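Local coordinates for 3-deoxy-d-manno-octulosonic-acid transferase (Acinetobacter baumannii, PDB 4BFC), which probably transfers Kdo from CMP-Kdo to the lipid A precursor in lipopolysaccharide synthesis, the domain described here being the C-terminal one that binds CMP-Kdo, at residues Trp37-Asn41 with Arg42-Thr46; Leu122-Trp125 with Tyr126-Gln130; Val131-Val134 with Gly135-Asn139; Thr168-Asp171 with Glu172-Glu176. All coordinates share one frame; numbering follows the deposited sequence.

Contact 1: Trp37-Asn41 with Arg42-Thr46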
# COMPACT_ATOMS: atom_id res chain seq x y z
N TRP A 37 -29.49 1.77 16.82
CA TRP A 37 -29.80 1.35 15.49
C TRP A 37 -30.68 0.12 15.51
O TRP A 37 -31.00 -0.41 14.44
CB TRP A 37 -28.49 1.14 14.67
CG TRP A 37 -27.58 2.35 14.47
CD1 TRP A 37 -27.74 3.70 14.89
CD2 TRP A 37 -26.34 2.33 13.70
NE1 TRP A 37 -26.66 4.47 14.48
CE2 TRP A 37 -25.79 3.70 13.74
CE3 TRP A 37 -25.61 1.31 13.01
CZ2 TRP A 37 -24.58 4.01 13.13
CZ3 TRP A 37 -24.42 1.66 12.39
CH2 TRP A 37 -23.92 2.97 12.44
N TYR A 38 -31.13 -0.28 16.72
CA TYR A 38 -32.04 -1.42 16.90
C TYR A 38 -31.50 -2.69 16.17
O TYR A 38 -32.22 -3.37 15.43
CB TYR A 38 -33.48 -0.99 16.47
CG TYR A 38 -33.97 0.23 17.26
CD1 TYR A 38 -34.58 0.08 18.51
CD2 TYR A 38 -33.87 1.52 16.74
CE1 TYR A 38 -35.02 1.16 19.23
CE2 TYR A 38 -34.32 2.65 17.47
CZ TYR A 38 -34.89 2.45 18.73
OH TYR A 38 -35.36 3.50 19.51
N LEU A 39 -30.22 -3.01 16.36
CA LEU A 39 -29.62 -4.15 15.67
C LEU A 39 -29.96 -5.50 16.28
O LEU A 39 -29.58 -6.53 15.71
CB LEU A 39 -28.08 -4.03 15.58
CG LEU A 39 -27.67 -2.75 14.87
CD1 LEU A 39 -26.13 -2.85 14.77
CD2 LEU A 39 -28.26 -2.62 13.46
N GLU A 40 -30.69 -5.50 17.40
CA GLU A 40 -31.06 -6.75 18.11
C GLU A 40 -31.80 -7.70 17.16
O GLU A 40 -31.57 -8.91 17.17
CB GLU A 40 -31.84 -6.46 19.40
CG GLU A 40 -32.19 -7.71 20.23
CD GLU A 40 -30.99 -8.55 20.69
OE1 GLU A 40 -29.93 -7.98 21.08
OE2 GLU A 40 -31.10 -9.81 20.68
N ASN A 41 -32.62 -7.16 16.25
CA ASN A 41 -33.31 -8.02 15.29
C ASN A 41 -32.80 -7.87 13.86
O ASN A 41 -33.56 -8.01 12.88
CB ASN A 41 -34.84 -7.82 15.35
CG ASN A 41 -35.38 -7.92 16.76
OD1 ASN A 41 -35.35 -8.98 17.39
ND2 ASN A 41 -35.87 -6.80 17.27
N ARG A 42 -31.51 -7.56 13.72
CA ARG A 42 -30.89 -7.61 12.43
C ARG A 42 -29.80 -8.70 12.53
O ARG A 42 -29.32 -9.02 13.67
CB ARG A 42 -30.18 -6.28 12.09
CG ARG A 42 -31.09 -5.05 12.04
CD ARG A 42 -32.19 -5.26 11.01
NE ARG A 42 -31.81 -5.29 9.58
CZ ARG A 42 -31.62 -4.23 8.81
NH1 ARG A 42 -31.74 -2.99 9.32
NH2 ARG A 42 -31.39 -4.42 7.52
N GLN A 43 -29.50 -9.28 11.39
CA GLN A 43 -28.32 -10.17 11.28
C GLN A 43 -27.26 -9.40 10.48
O GLN A 43 -27.43 -9.17 9.28
CB GLN A 43 -28.65 -11.47 10.60
CG GLN A 43 -29.54 -12.33 11.44
CD GLN A 43 -29.99 -13.56 10.68
OE1 GLN A 43 -30.38 -13.50 9.50
NE2 GLN A 43 -29.88 -14.70 11.33
N VAL A 44 -26.19 -9.03 11.20
CA VAL A 44 -25.14 -8.16 10.59
C VAL A 44 -23.99 -9.03 10.06
O VAL A 44 -23.36 -9.79 10.86
CB VAL A 44 -24.57 -7.21 11.64
CG1 VAL A 44 -23.48 -6.33 11.00
CG2 VAL A 44 -25.75 -6.34 12.14
N VAL A 45 -23.79 -8.94 8.75
CA VAL A 45 -22.69 -9.67 8.07
C VAL A 45 -21.71 -8.60 7.55
O VAL A 45 -22.17 -7.62 6.93
CB VAL A 45 -23.22 -10.62 6.96
CG1 VAL A 45 -24.33 -11.51 7.56
CG2 VAL A 45 -23.79 -9.93 5.71
N THR A 46 -20.41 -8.85 7.74
CA THR A 46 -19.46 -7.77 7.39
C THR A 46 -18.40 -8.24 6.39
O THR A 46 -17.77 -9.34 6.61
CB THR A 46 -18.86 -7.29 8.71
OG1 THR A 46 -19.88 -6.62 9.45
CG2 THR A 46 -17.67 -6.28 8.54
O HOH W 1 -31.93 -1.69 11.93
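Leu39 and Arg42 meet across the turn that leads from helix 24-36 into strand 43-50. Their side chains cross at a slant, with Leu39 CD2 set 4.0 Å from Arg42 CG. In both residues CG stands beside the backbone N and anti to the carbonyl carbon (chi1 -58° in Leu39, -61° in Arg42). The arginine chain then bends at chi2 and again at chi3. Its aliphatic part therefore stays near the turn, while the guanidinium end leads away from it. One water joins that end back to the loop: it lies in the guanidinium plane at the edge, accepts from Arg42 NH1 at 2.9 Å and donates to Trp37 O at 3.0 Å. Backbone carbonyls also hold the guanidinium. Arg42 NE donates to Lys71 O, NH1 to His108 O, and NH2 to Leu72 O and Thr111 O. These bonds tie the turn to strand 72-78 and to the loop before strand 113-115.

Beneath the side chains, Arg42 N donates to Leu39 O at 3.0 Å with an N-H...O angle of 163°. The donor sits well above the carbonyl plane, in an i to i+3 bond that closes the turn. Further along, Leu39 CD1 is in loose apolar contact with Val44 CG2 at 4.4 Å. Tyr38, with positive phi, is the C-prime residue of a Schellman motif: Leu39 N donates to His34 O and Tyr38 N to Gln35 O. The arrangement is thus a Schellman-capped helix end turning into a strand of the parallel sheet.

Contact 2: Leu122-Trp125 with Tyr126-Gln130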
# COMPACT_ATOMS: atom_id res chain seq x y z
N LEU A 122 -12.55 0.02 11.88
CA LEU A 122 -12.72 -1.42 11.67
C LEU A 122 -13.16 -2.22 12.93
O LEU A 122 -14.06 -3.12 12.83
CB LEU A 122 -11.46 -2.00 11.01
CG LEU A 122 -11.64 -3.38 10.39
CD1 LEU A 122 -12.81 -3.49 9.40
CD2 LEU A 122 -10.31 -3.89 9.87
N TRP A 123 -12.58 -1.95 14.12
CA TRP A 123 -12.96 -2.61 15.37
C TRP A 123 -14.42 -2.39 15.72
O TRP A 123 -15.07 -3.30 16.17
CB TRP A 123 -12.08 -2.17 16.54
CG TRP A 123 -10.80 -2.96 16.56
CD1 TRP A 123 -9.83 -3.01 15.56
CD2 TRP A 123 -10.35 -3.93 17.58
NE1 TRP A 123 -8.82 -3.87 15.90
CE2 TRP A 123 -9.06 -4.46 17.10
CE3 TRP A 123 -10.84 -4.37 18.81
CZ2 TRP A 123 -8.33 -5.40 17.83
CZ3 TRP A 123 -10.09 -5.33 19.53
CH2 TRP A 123 -8.86 -5.82 19.05
N LEU A 124 -14.92 -1.18 15.49
CA LEU A 124 -16.33 -0.94 15.76
C LEU A 124 -17.22 -1.91 14.94
O LEU A 124 -18.16 -2.48 15.51
CB LEU A 124 -16.70 0.52 15.44
CG LEU A 124 -18.13 1.09 15.46
CD1 LEU A 124 -18.69 0.78 16.83
CD2 LEU A 124 -18.14 2.61 15.14
N TRP A 125 -16.95 -2.01 13.63
CA TRP A 125 -17.78 -2.84 12.72
C TRP A 125 -17.66 -4.29 13.10
O TRP A 125 -18.66 -4.97 13.22
CB TRP A 125 -17.44 -2.61 11.27
CG TRP A 125 -17.40 -1.11 10.99
CD1 TRP A 125 -16.33 -0.40 10.49
CD2 TRP A 125 -18.41 -0.12 11.35
NE1 TRP A 125 -16.61 0.95 10.48
CE2 TRP A 125 -17.84 1.19 10.99
CE3 TRP A 125 -19.66 -0.17 11.94
CZ2 TRP A 125 -18.52 2.35 11.19
CZ3 TRP A 125 -20.34 1.04 12.19
CH2 TRP A 125 -19.79 2.26 11.77
N TYR A 126 -16.43 -4.80 13.29
CA TYR A 126 -16.35 -6.22 13.80
C TYR A 126 -17.15 -6.42 15.12
O TYR A 126 -17.82 -7.42 15.30
CB TYR A 126 -14.89 -6.57 14.15
CG TYR A 126 -13.97 -6.79 12.99
CD1 TYR A 126 -14.41 -7.56 11.90
CD2 TYR A 126 -12.66 -6.26 12.96
CE1 TYR A 126 -13.59 -7.81 10.83
CE2 TYR A 126 -11.83 -6.53 11.88
CZ TYR A 126 -12.29 -7.30 10.83
OH TYR A 126 -11.49 -7.58 9.78
N ALA A 127 -17.12 -5.45 16.03
CA ALA A 127 -17.84 -5.59 17.30
C ALA A 127 -19.38 -5.62 17.09
O ALA A 127 -20.14 -6.05 17.97
CB ALA A 127 -17.45 -4.48 18.27
N LEU A 128 -19.83 -5.16 15.94
CA LEU A 128 -21.26 -5.17 15.59
C LEU A 128 -21.68 -6.40 14.76
O LEU A 128 -22.88 -6.59 14.44
CB LEU A 128 -21.69 -3.86 14.91
CG LEU A 128 -21.64 -2.60 15.82
CD1 LEU A 128 -21.97 -1.38 14.99
CD2 LEU A 128 -22.65 -2.75 16.95
N SER A 129 -20.70 -7.23 14.37
CA SER A 129 -20.97 -8.24 13.35
C SER A 129 -21.38 -9.60 14.00
O SER A 129 -20.83 -10.01 15.07
CB SER A 129 -19.67 -8.49 12.56
OG SER A 129 -19.16 -7.27 11.96
N GLN A 130 -22.27 -10.31 13.29
CA GLN A 130 -22.59 -11.72 13.60
C GLN A 130 -21.60 -12.67 12.93
O GLN A 130 -21.23 -13.70 13.53
CB GLN A 130 -24.03 -12.11 13.23
CG GLN A 130 -25.03 -11.82 14.32
CD GLN A 130 -25.13 -10.37 14.62
OE1 GLN A 130 -25.84 -9.61 13.90
NE2 GLN A 130 -24.45 -9.93 15.66
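Ser129 OG donates to Trp125 O at 2.7 Å, and Leu128 N donates to the same oxygen at 3.0 Å. The two donors come from opposite faces of the carbonyl plane. Neither lies on a lone pair. The hydroxyl is placed by chi1 of -57°, which sets OG beside its own backbone N and turns it back over the last turn of helix 122-128. Ser129 OG is also hydrogen-bonded to Thr46 OG1 of strand 43-50.

Upstream, the bonds are those of a regular alpha helix. Tyr126 N reaches Leu122 O at 2.9 Å, nearly straight at 175°. Ala127 N reaches Trp123 O at 3.0 Å. The next bond of the series, Leu128 N to Leu124 O, is weak.

Outside this backbone, Leu122 lies against the Tyr126 ring. Its CG is 3.5 Å from Tyr126 CE2, and its CD1 sits over one face of the ring. Chi1 of -164° carries the leucine branch toward the ring, so that it meets the tyrosine obliquely. Trp125 and Leu128 instead run side by side in the same direction, with Trp125 CE3 4.0 Å from Leu128 CD1. On the Trp125 ring, Leu124 CG rests over one face near the rim. Trp123 points its indole NE1 to Glu149 OE2 on helix 148-152.

The chemistry implies a helix end where the bonding changes over. The i to i+4 bond at Leu124 O has weakened, Trp125 O takes a backbone and a hydroxyl donor together, and the serine links that last turn to the sheet.

Contact 3: Val131-Val134 with Gly135-Asn139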
# COMPACT_ATOMS: atom_id res chain seq x y z
N VAL A 131 -21.21 -12.33 11.70
CA VAL A 131 -20.19 -13.09 10.99
C VAL A 131 -19.43 -12.08 10.13
O VAL A 131 -19.95 -10.99 9.80
CB VAL A 131 -20.76 -14.19 10.01
CG1 VAL A 131 -21.47 -15.34 10.76
CG2 VAL A 131 -21.69 -13.60 8.94
N CYS A 132 -18.25 -12.49 9.71
CA CYS A 132 -17.48 -11.65 8.83
C CYS A 132 -16.68 -12.42 7.79
O CYS A 132 -16.54 -13.64 7.84
CB CYS A 132 -16.57 -10.70 9.66
SG CYS A 132 -15.05 -11.48 10.24
N PHE A 133 -16.24 -11.68 6.79
CA PHE A 133 -15.27 -12.11 5.81
C PHE A 133 -14.12 -11.07 5.76
O PHE A 133 -14.36 -9.90 5.63
CB PHE A 133 -15.94 -12.13 4.45
CG PHE A 133 -15.01 -12.24 3.26
CD1 PHE A 133 -14.38 -13.44 2.86
CD2 PHE A 133 -14.61 -11.06 2.59
CE1 PHE A 133 -13.51 -13.46 1.75
CE2 PHE A 133 -13.72 -11.07 1.49
CZ PHE A 133 -13.18 -12.31 1.04
N VAL A 134 -12.89 -11.57 5.85
CA VAL A 134 -11.67 -10.72 5.79
C VAL A 134 -11.09 -10.81 4.39
O VAL A 134 -10.65 -11.87 3.93
CB VAL A 134 -10.63 -11.09 6.87
CG1 VAL A 134 -9.38 -10.16 6.70
CG2 VAL A 134 -11.26 -10.90 8.27
N GLY A 135 -11.10 -9.64 3.75
CA GLY A 135 -10.79 -9.51 2.31
C GLY A 135 -9.30 -9.45 1.94
O GLY A 135 -8.36 -9.79 2.71
N GLY A 136 -9.06 -9.01 0.72
CA GLY A 136 -7.71 -9.19 0.20
C GLY A 136 -7.40 -10.65 -0.10
O GLY A 136 -6.25 -11.00 -0.35
N SER A 137 -8.43 -11.51 -0.13
CA SER A 137 -8.20 -12.97 -0.07
C SER A 137 -8.94 -13.75 -1.19
O SER A 137 -8.58 -14.93 -1.38
CB SER A 137 -8.52 -13.55 1.32
OG SER A 137 -9.93 -13.34 1.69
N LEU A 138 -9.93 -13.10 -1.83
CA LEU A 138 -10.56 -13.59 -3.09
C LEU A 138 -10.00 -12.96 -4.35
O LEU A 138 -10.08 -13.57 -5.41
CB LEU A 138 -12.09 -13.51 -3.02
CG LEU A 138 -12.86 -14.45 -2.11
CD1 LEU A 138 -14.28 -13.93 -2.01
CD2 LEU A 138 -12.80 -15.83 -2.74
N ASN A 139 -9.45 -11.72 -4.28
CA ASN A 139 -8.78 -11.16 -5.41
C ASN A 139 -7.51 -11.89 -5.80
O ASN A 139 -7.05 -12.80 -5.08
CB ASN A 139 -8.53 -9.65 -5.22
CG ASN A 139 -7.73 -9.35 -3.99
OD1 ASN A 139 -7.98 -9.87 -2.88
ND2 ASN A 139 -6.72 -8.51 -4.16
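Phe133 reaches from strand 131-134, an inner strand of a parallel Rossmann-like sheet between 43-50 and 157-159, over the loop that follows the strand. CB leaves the strand with CG anti to the backbone N (chi1 166°), which swings the ring forward along the chain. On one side of the ring, CD2 is near Gly135 N, and CE2 comes to 3.4 Å from Gly135 CA. Gly135 has no side chain, so CE2 can come this close to its backbone. At the tip, CZ meets Ser137 OG at 3.5 Å and Leu138 CD1 at 3.6 Å. CE1 touches the same two atoms a little farther off. The leucine side chain runs obliquely to that of Phe133. Around them, Ile58 of helix 54-68 touches both, and Val188 and Trp192 of helix 185-197 pack on the phenyl group, so the ring is buried.

The loop itself is fixed by polar bonds. Glu54 accepts from the backbone N atoms of Gly136, Ser137 and Leu138, so its carboxylate is held by three N-H groups. Gly136 has positive phi (70°), with backbone angles at which a CB would press on the preceding carbonyl. Ser137 OG takes part in a further bond, with Gly160 N in the loop after strand 157-159. The hydroxyl also turns back to the strand end: Ser137 OG donates to Val134 O at 2.8 Å, in the carbonyl plane.

Contact 4: Thr168-Asp171 with Glu172-Glu176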
# COMPACT_ATOMS: atom_id res chain seq x y z
N THR A 168 1.01 -18.30 8.10
CA THR A 168 1.25 -18.99 9.36
C THR A 168 0.06 -18.96 10.28
O THR A 168 -0.42 -20.05 10.75
CB THR A 168 2.49 -18.41 10.09
OG1 THR A 168 3.58 -18.46 9.19
CG2 THR A 168 2.89 -19.29 11.33
N ILE A 169 -0.42 -17.74 10.53
CA ILE A 169 -1.53 -17.54 11.48
C ILE A 169 -2.81 -18.18 10.96
O ILE A 169 -3.50 -18.84 11.77
CB ILE A 169 -1.77 -16.04 11.79
CG1 ILE A 169 -0.77 -15.47 12.81
CG2 ILE A 169 -3.20 -15.76 12.35
CD1 ILE A 169 -0.82 -13.94 12.81
N VAL A 170 -3.13 -18.01 9.69
CA VAL A 170 -4.39 -18.62 9.15
C VAL A 170 -4.28 -20.16 9.29
O VAL A 170 -5.19 -20.78 9.83
CB VAL A 170 -4.69 -18.20 7.72
CG1 VAL A 170 -5.89 -18.94 7.12
CG2 VAL A 170 -5.06 -16.73 7.72
N ASP A 171 -3.15 -20.76 8.89
CA ASP A 171 -2.96 -22.23 9.12
C ASP A 171 -3.08 -22.66 10.58
O ASP A 171 -3.66 -23.72 10.85
CB ASP A 171 -1.67 -22.74 8.52
CG ASP A 171 -1.68 -22.74 7.02
OD1 ASP A 171 -2.76 -22.65 6.41
OD2 ASP A 171 -0.59 -22.82 6.44
N GLU A 172 -2.61 -21.88 11.53
CA GLU A 172 -2.79 -22.25 12.95
C GLU A 172 -4.31 -22.37 13.26
O GLU A 172 -4.75 -23.25 14.02
CB GLU A 172 -2.23 -21.18 13.86
CG GLU A 172 -0.72 -21.19 14.04
CD GLU A 172 -0.17 -19.93 14.69
OE1 GLU A 172 -0.95 -19.05 15.14
OE2 GLU A 172 1.06 -19.79 14.73
N PHE A 173 -5.10 -21.48 12.66
CA PHE A 173 -6.53 -21.49 12.87
C PHE A 173 -7.27 -22.58 12.04
O PHE A 173 -8.24 -23.17 12.54
CB PHE A 173 -7.11 -20.08 12.68
CG PHE A 173 -6.84 -19.15 13.86
CD1 PHE A 173 -7.71 -19.05 14.93
CD2 PHE A 173 -5.71 -18.34 13.86
CE1 PHE A 173 -7.46 -18.21 16.00
CE2 PHE A 173 -5.43 -17.50 14.94
CZ PHE A 173 -6.32 -17.41 16.01
N ILE A 174 -6.79 -22.91 10.85
CA ILE A 174 -7.39 -23.99 10.07
C ILE A 174 -7.13 -25.31 10.80
O ILE A 174 -8.04 -26.17 10.87
CB ILE A 174 -6.80 -24.07 8.63
CG1 ILE A 174 -7.15 -22.83 7.78
CG2 ILE A 174 -7.24 -25.34 7.89
CD1 ILE A 174 -6.38 -22.85 6.47
N ASP A 175 -5.93 -25.47 11.38
CA ASP A 175 -5.57 -26.72 12.07
C ASP A 175 -6.44 -26.99 13.28
O ASP A 175 -6.60 -28.15 13.65
CB ASP A 175 -4.12 -26.73 12.56
CG ASP A 175 -3.12 -26.72 11.44
OD1 ASP A 175 -3.46 -27.07 10.29
OD2 ASP A 175 -1.96 -26.35 11.73
N GLU A 176 -6.96 -25.95 13.93
CA GLU A 176 -7.87 -26.13 15.07
C GLU A 176 -9.38 -25.94 14.75
O GLU A 176 -10.17 -25.74 15.70
CB GLU A 176 -7.48 -25.20 16.19
CG GLU A 176 -6.04 -25.38 16.67
CD GLU A 176 -5.80 -26.74 17.26
OE1 GLU A 176 -6.59 -27.15 18.14
OE2 GLU A 176 -4.82 -27.40 16.83
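Helix 167-175 is the crossover helix of the beta-alpha-beta unit formed with strands 157-159 and 180-181. Residues 168-175 make up nearly all of it. Four i to i+4 backbone bonds run through it: Glu172 N to Thr168 O, Phe173 N to Ile169 O, Ile174 N to Val170 O, and Asp175 N to Asp171 O, the last at 2.9 Å.

Toward helix 148-152, Ile169 and Phe173 lie side by side, pointing the same way, with Ile169 CG2 3.8 Å from Phe173 CE2. Leu148 of that helix packs on both. Val170 CG1 is 4.0 Å from Ile174 CD1, and both residues touch Ile181 of strand 180-181. Glu172 extends beyond CG back along the helix, and its OE2 comes to 3.9 Å from Thr168 CG2. The like-charged Glu89 of the second subunit lies close to this carboxylate.

At the start of the helix, Glu86 of the second subunit accepts from Thr168 N and Ile169 N. Asp171 hydrogen-bonds Tyr163 OH through OD1 and Gln167 NE2 through OD2. Asp171 OD1 also lies beside Ile174 CD1. The Phe173 ring has its edge toward a carbonyl: CD2 lies 3.1 Å from Ile169 O, which sits in the ring plane.

Overall arrangement
Contacts 1, 2 and 3 form a connected group around strands 43-50 and 131-134, whereas contact 4 stands apart. Contacts 1 and 2 have centres 11 Å apart and meet where Val44 O lies 2.7 Å from Gln130 N. Contact 3 joins contact 1 through neighbouring strands 43-50 and 131-134, with Thr46 O 2.8 Å from Phe133 N. Contacts 2 and 3 follow each other in the chain and touch by packing, Tyr126 OH to Val134 CG2 at 3.7 Å. Contact 4 is nearest to contact 3, about 8 Å between nearest atoms, and lies across the chain's centre from contact 1. The geometry alone assigns none of the four to the CMP-Kdo site.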